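Local coordinates for DSBA-like thioredoxin domain-containing protein (Nitrosomonas europaea, PDB 2IN3) that is a putative disulfide isomerase of the DsbA family, FrnE-like subfamily, and probably acts as a thiol-disulfide oxidoreductase, at residues 102-107 with 148-153; 113-118 with 138-142. All coordinates share one frame; numbering follows the deposited sequence.

How the interactions relate
Four consecutive helices, 94-106, 111-123, 132-141 and 146-154, supply both contacts, and interaction 2 is nested along the chain inside the loop that interaction 1 closes. The two centres lie about 12 Å apart on the same side of the chain's centre, and the contacts merge through aromatic packing. Val103 CG2 of interaction 1 sits 3.6 Å from Phe114 CD2 of interaction 2, Phe149 CD1 is 3.9 Å from Ala139 CB, and Phe149 CE1 is 4.0 Å from Phe114 CZ. These contacts join the two patches into one apolar layer between the helices. The thioredoxin-type Cys18 and Cys21, probably the redox pair, belong to neither contact.

Interaction 1 (102-107 with 148-153); sequences SVSLIE and RFTPVF
Ile106 of helix 94-106 reaches over to Arg148, Phe149 and Val152 of helix 146-154, and its branches divide these partners. From CB, CG2 stands opposite the backbone N and lies over one face of the Arg148 guanidinium, 3.5 Å from NH2 and offset toward the rim. The other branch starts beside the backbone N (chi1 -58°): its CG1 is 4.1 Å from Val152 CG2, the two side chains running alongside one another in opposite senses. Extended onward, the branch ends in CD1, 3.7 Å from Phe149 CA and so against the backbone of the facing helix. Cutting the side chain back to an alanine is likely to strip that guanidinium face of its apolar cover and open a gap beside Val152. The short helix segments cross at 123°, with axes 9.5 Å apart, joining two members of the helical domain that DsbA-like proteins carry as an insertion in the thioredoxin fold. One turn back from Ile106, Ser102 allows the close approach: its CB is 3.6 Å from Val152 CG1, while OG comes near Phe153 CA but hydrogen-bonds to Arg98 O in its own helix. Arg98 also spans to the facing helix, bonding Phe153 O and making a cation-pi contact with Phe153. Val103 CG2 meets Phe149 at the ring edge, 4.1 Å from CE1, and Leu105 CD1 reaches Val152 CG1 roughly at right angles to the approach of Ser102 CB. Just past the helix end, Glu107 OE2 forms a long salt bridge of 3.5 Å to Arg148 NH1. The carboxylate lies at the guanidinium edge with its plane turned 81° from it, an arrangement unlike a flat two-pronged pairing. Lys110 is the stronger partner of OE2, while the bend at chi3 helps bring the arginine head back over Ile106.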
ATOM      1  N   SER A 102      -2.174 -11.244  -3.740  1.00 43.52           N
ATOM      2  CA  SER A 102      -2.495 -12.605  -3.343  1.00 44.74           C
ATOM      3  C   SER A 102      -3.609 -12.698  -2.291  1.00 45.39           C
ATOM      4  O   SER A 102      -4.529 -13.508  -2.438  1.00 45.73           O
ATOM      5  CB  SER A 102      -1.253 -13.337  -2.813  1.00 45.37           C
ATOM      6  OG  SER A 102      -0.257 -13.481  -3.820  1.00 48.50           O
ATOM      7  N   VAL A 103      -3.518 -11.875  -1.245  1.00 45.10           N
ATOM      8  CA  VAL A 103      -4.525 -11.871  -0.190  1.00 45.40           C
ATOM      9  C   VAL A 103      -5.875 -11.374  -0.748  1.00 45.01           C
ATOM     10  O   VAL A 103      -6.942 -11.857  -0.353  1.00 44.83           O
ATOM     11  CB  VAL A 103      -4.050 -11.016   1.011  1.00 45.48           C
ATOM     12  CG1 VAL A 103      -5.203 -10.782   2.011  1.00 44.64           C
ATOM     13  CG2 VAL A 103      -2.830 -11.689   1.692  1.00 46.14           C
ATOM     14  N   SER A 104      -5.832 -10.450  -1.700  1.00 45.08           N
ATOM     15  CA  SER A 104      -7.061 -10.001  -2.364  1.00 45.98           C
ATOM     16  C   SER A 104      -7.813 -11.149  -3.074  1.00 46.45           C
ATOM     17  O   SER A 104      -9.038 -11.088  -3.180  1.00 47.36           O
ATOM     18  CB  SER A 104      -6.799  -8.836  -3.335  1.00 46.79           C
ATOM     19  OG  SER A 104      -6.289  -9.311  -4.572  1.00 48.50           O
ATOM     20  N   LEU A 105      -7.085 -12.167  -3.552  1.00 45.28           N
ATOM     21  CA  LEU A 105      -7.664 -13.345  -4.212  1.00 45.56           C
ATOM     22  C   LEU A 105      -8.161 -14.380  -3.193  1.00 46.06           C
ATOM     23  O   LEU A 105      -9.079 -15.178  -3.479  1.00 46.67           O
ATOM     24  CB  LEU A 105      -6.602 -14.004  -5.115  1.00 45.62           C
ATOM     25  CG  LEU A 105      -5.984 -13.087  -6.189  1.00 45.43           C
ATOM     26  CD1 LEU A 105      -4.882 -13.737  -6.998  1.00 46.17           C
ATOM     27  CD2 LEU A 105      -7.070 -12.586  -7.099  1.00 47.24           C
ATOM     28  N   ILE A 106      -7.531 -14.388  -2.027  1.00 46.64           N
ATOM     29  CA  ILE A 106      -7.860 -15.336  -0.966  1.00 48.35           C
ATOM     30  C   ILE A 106      -8.987 -14.830  -0.045  1.00 48.85           C
ATOM     31  O   ILE A 106     -10.010 -15.513   0.131  1.00 48.74           O
ATOM     32  CB  ILE A 106      -6.607 -15.698  -0.105  1.00 48.02           C
ATOM     33  CG1 ILE A 106      -5.510 -16.281  -1.005  1.00 48.82           C
ATOM     34  CG2 ILE A 106      -6.999 -16.719   1.006  1.00 47.35           C
ATOM     35  CD1 ILE A 106      -4.173 -16.439  -0.309  1.00 49.28           C
ATOM     36  N   GLU A 107      -8.775 -13.668   0.565  1.00 49.18           N
ATOM     37  CA  GLU A 107      -9.738 -13.102   1.521  1.00 50.40           C
ATOM     38  C   GLU A 107      -9.692 -11.580   1.397  1.00 49.57           C
ATOM     39  O   GLU A 107      -8.917 -10.930   2.099  1.00 50.03           O
ATOM     40  CB  GLU A 107      -9.455 -13.560   2.975  1.00 49.50           C
ATOM     41  CG  GLU A 107      -9.670 -15.053   3.245  1.00 53.06           C
ATOM     42  CD  GLU A 107      -9.446 -15.448   4.698  1.00 54.58           C
ATOM     43  OE1 GLU A 107     -10.443 -15.690   5.408  1.00 60.80           O
ATOM     44  OE2 GLU A 107      -8.279 -15.532   5.135  1.00 59.19           O
ATOM     45  N   ARG A 148      -2.593 -21.880   1.777  1.00 49.76           N
ATOM     46  CA  ARG A 148      -3.416 -21.114   0.850  1.00 50.10           C
ATOM     47  C   ARG A 148      -2.584 -19.972   0.254  1.00 48.84           C
ATOM     48  O   ARG A 148      -2.586 -19.772  -0.964  1.00 48.84           O
ATOM     49  CB  ARG A 148      -4.719 -20.617   1.515  1.00 49.56           C
ATOM     50  CG  ARG A 148      -5.744 -21.735   1.810  1.00 53.07           C
ATOM     51  CD  ARG A 148      -6.701 -21.401   2.982  1.00 53.85           C
ATOM     52  NE  ARG A 148      -7.886 -20.613   2.598  1.00 60.34           N
ATOM     53  CZ  ARG A 148      -8.201 -19.385   3.031  1.00 63.31           C
ATOM     54  NH1 ARG A 148      -7.426 -18.702   3.890  1.00 63.85           N
ATOM     55  NH2 ARG A 148      -9.320 -18.818   2.589  1.00 64.86           N
ATOM     56  N   PHE A 149      -1.836 -19.265   1.109  1.00 47.58           N
ATOM     57  CA  PHE A 149      -1.036 -18.114   0.679  1.00 46.24           C
ATOM     58  C   PHE A 149       0.098 -18.429  -0.294  1.00 45.82           C
ATOM     59  O   PHE A 149       0.249 -17.732  -1.303  1.00 44.33           O
ATOM     60  CB  PHE A 149      -0.449 -17.349   1.875  1.00 45.51           C
ATOM     61  CG  PHE A 149       0.403 -16.170   1.464  1.00 44.99           C
ATOM     62  CD1 PHE A 149      -0.190 -14.953   1.169  1.00 42.77           C
ATOM     63  CD2 PHE A 149       1.788 -16.295   1.334  1.00 43.78           C
ATOM     64  CE1 PHE A 149       0.590 -13.840   0.767  1.00 44.30           C
ATOM     65  CE2 PHE A 149       2.566 -15.205   0.934  1.00 44.78           C
ATOM     66  CZ  PHE A 149       1.963 -13.975   0.653  1.00 43.76           C
ATOM     67  N   THR A 150       0.927 -19.423   0.034  1.00 44.77           N
ATOM     68  CA  THR A 150       2.145 -19.652  -0.759  1.00 45.68           C
ATOM     69  C   THR A 150       1.888 -20.053  -2.234  1.00 45.66           C
ATOM     70  O   THR A 150       2.503 -19.465  -3.131  1.00 46.02           O
ATOM     71  CB  THR A 150       3.141 -20.612  -0.073  1.00 46.14           C
ATOM     72  OG1 THR A 150       3.535 -20.057   1.185  1.00 45.32           O
ATOM     73  CG2 THR A 150       4.391 -20.795  -0.920  1.00 47.14           C
ATOM     74  N   PRO A 151       0.993 -21.032  -2.498  1.00 46.35           N
ATOM     75  CA  PRO A 151       0.693 -21.329  -3.919  1.00 46.03           C
ATOM     76  C   PRO A 151       0.219 -20.086  -4.712  1.00 46.18           C
ATOM     77  O   PRO A 151       0.649 -19.894  -5.873  1.00 45.79           O
ATOM     78  CB  PRO A 151      -0.426 -22.371  -3.835  1.00 46.32           C
ATOM     79  CG  PRO A 151      -0.192 -23.058  -2.511  1.00 47.11           C
ATOM     80  CD  PRO A 151       0.245 -21.926  -1.594  1.00 46.01           C
ATOM     81  N   VAL A 152      -0.643 -19.267  -4.095  1.00 44.56           N
ATOM     82  CA  VAL A 152      -1.143 -18.051  -4.743  1.00 44.63           C
ATOM     83  C   VAL A 152      -0.010 -17.051  -5.002  1.00 44.58           C
ATOM     84  O   VAL A 152       0.155 -16.603  -6.136  1.00 44.92           O
ATOM     85  CB  VAL A 152      -2.359 -17.416  -3.987  1.00 44.85           C
ATOM     86  CG1 VAL A 152      -2.802 -16.080  -4.633  1.00 44.30           C
ATOM     87  CG2 VAL A 152      -3.539 -18.422  -3.957  1.00 44.07           C
ATOM     88  N   PHE A 153       0.803 -16.768  -3.976  1.00 43.68           N
ATOM     89  CA  PHE A 153       1.970 -15.878  -4.115  1.00 44.16           C
ATOM     90  C   PHE A 153       2.943 -16.283  -5.252  1.00 44.30           C
ATOM     91  O   PHE A 153       3.491 -15.430  -5.980  1.00 44.54           O
ATOM     92  CB  PHE A 153       2.721 -15.754  -2.774  1.00 43.22           C
ATOM     93  CG  PHE A 153       3.956 -14.902  -2.852  1.00 44.24           C
ATOM     94  CD1 PHE A 153       3.864 -13.511  -2.746  1.00 42.78           C
ATOM     95  CD2 PHE A 153       5.206 -15.482  -3.045  1.00 44.46           C
ATOM     96  CE1 PHE A 153       4.994 -12.718  -2.828  1.00 43.89           C
ATOM     97  CE2 PHE A 153       6.356 -14.697  -3.125  1.00 44.13           C
ATOM     98  CZ  PHE A 153       6.253 -13.313  -3.016  1.00 43.73           C
TER

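Interaction 2 (113-118 with 138-142)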
ATOM      1  N   PRO A 113      -5.582  -4.963   6.357  1.00 46.66           N
ATOM      2  CA  PRO A 113      -4.760  -5.476   7.479  1.00 46.34           C
ATOM      3  C   PRO A 113      -3.422  -6.089   7.035  1.00 46.17           C
ATOM      4  O   PRO A 113      -2.411  -5.855   7.702  1.00 46.02           O
ATOM      5  CB  PRO A 113      -5.636  -6.573   8.064  1.00 46.36           C
ATOM      6  CG  PRO A 113      -7.011  -6.114   7.774  1.00 48.59           C
ATOM      7  CD  PRO A 113      -6.933  -5.556   6.382  1.00 45.44           C
ATOM      8  N   PHE A 114      -3.402  -6.856   5.933  1.00 44.73           N
ATOM      9  CA  PHE A 114      -2.136  -7.437   5.445  1.00 44.41           C
ATOM     10  C   PHE A 114      -1.123  -6.374   4.957  1.00 44.53           C
ATOM     11  O   PHE A 114       0.074  -6.449   5.259  1.00 44.70           O
ATOM     12  CB  PHE A 114      -2.391  -8.452   4.335  1.00 44.78           C
ATOM     13  CG  PHE A 114      -1.162  -9.219   3.911  1.00 45.19           C
ATOM     14  CD1 PHE A 114      -0.584 -10.170   4.766  1.00 47.47           C
ATOM     15  CD2 PHE A 114      -0.618  -9.040   2.647  1.00 47.89           C
ATOM     16  CE1 PHE A 114       0.543 -10.893   4.373  1.00 47.81           C
ATOM     17  CE2 PHE A 114       0.520  -9.770   2.256  1.00 47.55           C
ATOM     18  CZ  PHE A 114       1.099 -10.676   3.115  1.00 45.11           C
ATOM     19  N   PHE A 115      -1.612  -5.381   4.225  1.00 43.95           N
ATOM     20  CA  PHE A 115      -0.789  -4.272   3.745  1.00 44.49           C
ATOM     21  C   PHE A 115      -0.142  -3.587   4.983  1.00 44.58           C
ATOM     22  O   PHE A 115       1.082  -3.302   5.020  1.00 44.27           O
ATOM     23  CB  PHE A 115      -1.692  -3.285   3.019  1.00 44.61           C
ATOM     24  CG  PHE A 115      -0.962  -2.166   2.323  1.00 45.84           C
ATOM     25  CD1 PHE A 115      -0.815  -2.211   0.942  1.00 44.07           C
ATOM     26  CD2 PHE A 115      -0.445  -1.070   3.029  1.00 46.66           C
ATOM     27  CE1 PHE A 115      -0.159  -1.204   0.238  1.00 45.95           C
ATOM     28  CE2 PHE A 115       0.233  -0.029   2.321  1.00 46.27           C
ATOM     29  CZ  PHE A 115       0.369  -0.119   0.926  1.00 44.91           C
ATOM     30  N   ALA A 116      -0.966  -3.298   5.981  1.00 44.29           N
ATOM     31  CA  ALA A 116      -0.481  -2.599   7.202  1.00 45.14           C
ATOM     32  C   ALA A 116       0.528  -3.477   7.941  1.00 45.37           C
ATOM     33  O   ALA A 116       1.540  -2.982   8.406  1.00 45.96           O
ATOM     34  CB  ALA A 116      -1.657  -2.230   8.133  1.00 45.72           C
ATOM     35  N   ALA A 117       0.259  -4.787   8.013  1.00 45.77           N
ATOM     36  CA  ALA A 117       1.149  -5.739   8.671  1.00 45.21           C
ATOM     37  C   ALA A 117       2.537  -5.732   8.020  1.00 45.70           C
ATOM     38  O   ALA A 117       3.538  -5.771   8.733  1.00 46.56           O
ATOM     39  CB  ALA A 117       0.535  -7.179   8.693  1.00 45.40           C
ATOM     40  N   ILE A 118       2.592  -5.666   6.685  1.00 44.89           N
ATOM     41  CA  ILE A 118       3.858  -5.566   5.938  1.00 44.44           C
ATOM     42  C   ILE A 118       4.596  -4.261   6.289  1.00 44.74           C
ATOM     43  O   ILE A 118       5.778  -4.276   6.604  1.00 42.62           O
ATOM     44  CB  ILE A 118       3.634  -5.612   4.403  1.00 45.17           C
ATOM     45  CG1 ILE A 118       3.117  -7.015   3.976  1.00 43.48           C
ATOM     46  CG2 ILE A 118       4.912  -5.242   3.666  1.00 46.16           C
ATOM     47  CD1 ILE A 118       2.615  -7.021   2.535  1.00 45.14           C
ATOM     48  N   LEU A 138       3.310 -13.216   8.047  1.00 43.00           N
ATOM     49  CA  LEU A 138       2.332 -12.159   8.254  1.00 43.27           C
ATOM     50  C   LEU A 138       0.910 -12.602   7.901  1.00 43.23           C
ATOM     51  O   LEU A 138      -0.056 -12.266   8.621  1.00 44.19           O
ATOM     52  CB  LEU A 138       2.743 -10.851   7.515  1.00 42.41           C
ATOM     53  CG  LEU A 138       4.081 -10.243   7.966  1.00 43.47           C
ATOM     54  CD1 LEU A 138       4.499  -9.065   7.087  1.00 44.69           C
ATOM     55  CD2 LEU A 138       4.006  -9.794   9.398  1.00 45.27           C
ATOM     56  N   ALA A 139       0.783 -13.370   6.819  1.00 42.70           N
ATOM     57  CA  ALA A 139      -0.500 -13.932   6.402  1.00 42.08           C
ATOM     58  C   ALA A 139      -1.063 -14.923   7.471  1.00 41.80           C
ATOM     59  O   ALA A 139      -2.247 -14.873   7.825  1.00 40.72           O
ATOM     60  CB  ALA A 139      -0.361 -14.597   5.030  1.00 42.02           C
ATOM     61  N   VAL A 140      -0.188 -15.756   8.016  1.00 41.37           N
ATOM     62  CA  VAL A 140      -0.551 -16.662   9.127  1.00 42.88           C
ATOM     63  C   VAL A 140      -1.092 -15.897  10.341  1.00 43.44           C
ATOM     64  O   VAL A 140      -2.056 -16.342  10.968  1.00 42.64           O
ATOM     65  CB  VAL A 140       0.640 -17.550   9.531  1.00 42.20           C
ATOM     66  CG1 VAL A 140       0.369 -18.270  10.856  1.00 44.79           C
ATOM     67  CG2 VAL A 140       0.918 -18.564   8.439  1.00 43.90           C
ATOM     68  N   ASP A 141      -0.486 -14.744  10.661  1.00 43.20           N
ATOM     69  CA  ASP A 141      -0.902 -13.935  11.814  1.00 44.55           C
ATOM     70  C   ASP A 141      -2.355 -13.444  11.618  1.00 44.16           C
ATOM     71  O   ASP A 141      -3.089 -13.207  12.588  1.00 44.03           O
ATOM     72  CB  ASP A 141       0.009 -12.695  11.955  1.00 45.56           C
ATOM     73  CG  ASP A 141       1.459 -13.033  12.373  1.00 48.42           C
ATOM     74  OD1 ASP A 141       1.697 -14.083  12.995  1.00 46.60           O
ATOM     75  OD2 ASP A 141       2.362 -12.192  12.091  1.00 53.13           O
ATOM     76  N   LEU A 142      -2.751 -13.297  10.352  1.00 43.33           N
ATOM     77  CA  LEU A 142      -4.086 -12.815   9.983  1.00 43.16           C
ATOM     78  C   LEU A 142      -5.090 -13.946   9.682  1.00 43.65           C
ATOM     79  O   LEU A 142      -6.207 -13.697   9.222  1.00 43.81           O
ATOM     80  CB  LEU A 142      -3.971 -11.878   8.790  1.00 43.80           C
ATOM     81  CG  LEU A 142      -3.393 -10.537   9.252  1.00 43.27           C
ATOM     82  CD1 LEU A 142      -2.960  -9.759   8.034  1.00 45.40           C
ATOM     83  CD2 LEU A 142      -4.426  -9.772  10.046  1.00 42.35           C
TER
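Leu142 and Leu138 extend from one side of helix 132-141 and its C-terminal end onto helix 111-123, with the Phe114 ring beside them. Leu142 CD1 presses on the backbone of the facing helix, 3.6 Å from Phe114 CA, and its sister CD2 lies 4.0 Å from Pro113 CB. One turn earlier, Leu138 CD1 approaches the other end of the patch, 3.7 Å from Ile118 CA and close to Ala117 O, its side chain crossing that of Ile118 at about a right angle. Ala117, with only a methyl group, leaves room for both leucines: CB is 4.4 Å from Leu138 CD2 and equally far from Leu142 CD1. CG of Phe114 lies opposite the backbone N (chi1 -172°), which carries the ring along the flank of the contact. There CE1 is 3.5 Å from Ala139 N and 3.9 Å from Ala139 CB, the amide nitrogen standing at the ring edge. Ile118 CG1 lies over one ring face, offset toward the rim. Farther out, Ile144 touches Ala139, and Lys110 hydrogen-bonds to Leu142 O just beyond the helix end. No hydrogen bond links the two segments, and this close apolar helix-helix packing belongs to the helical region characteristic of the DsbA-like thioredoxin fold.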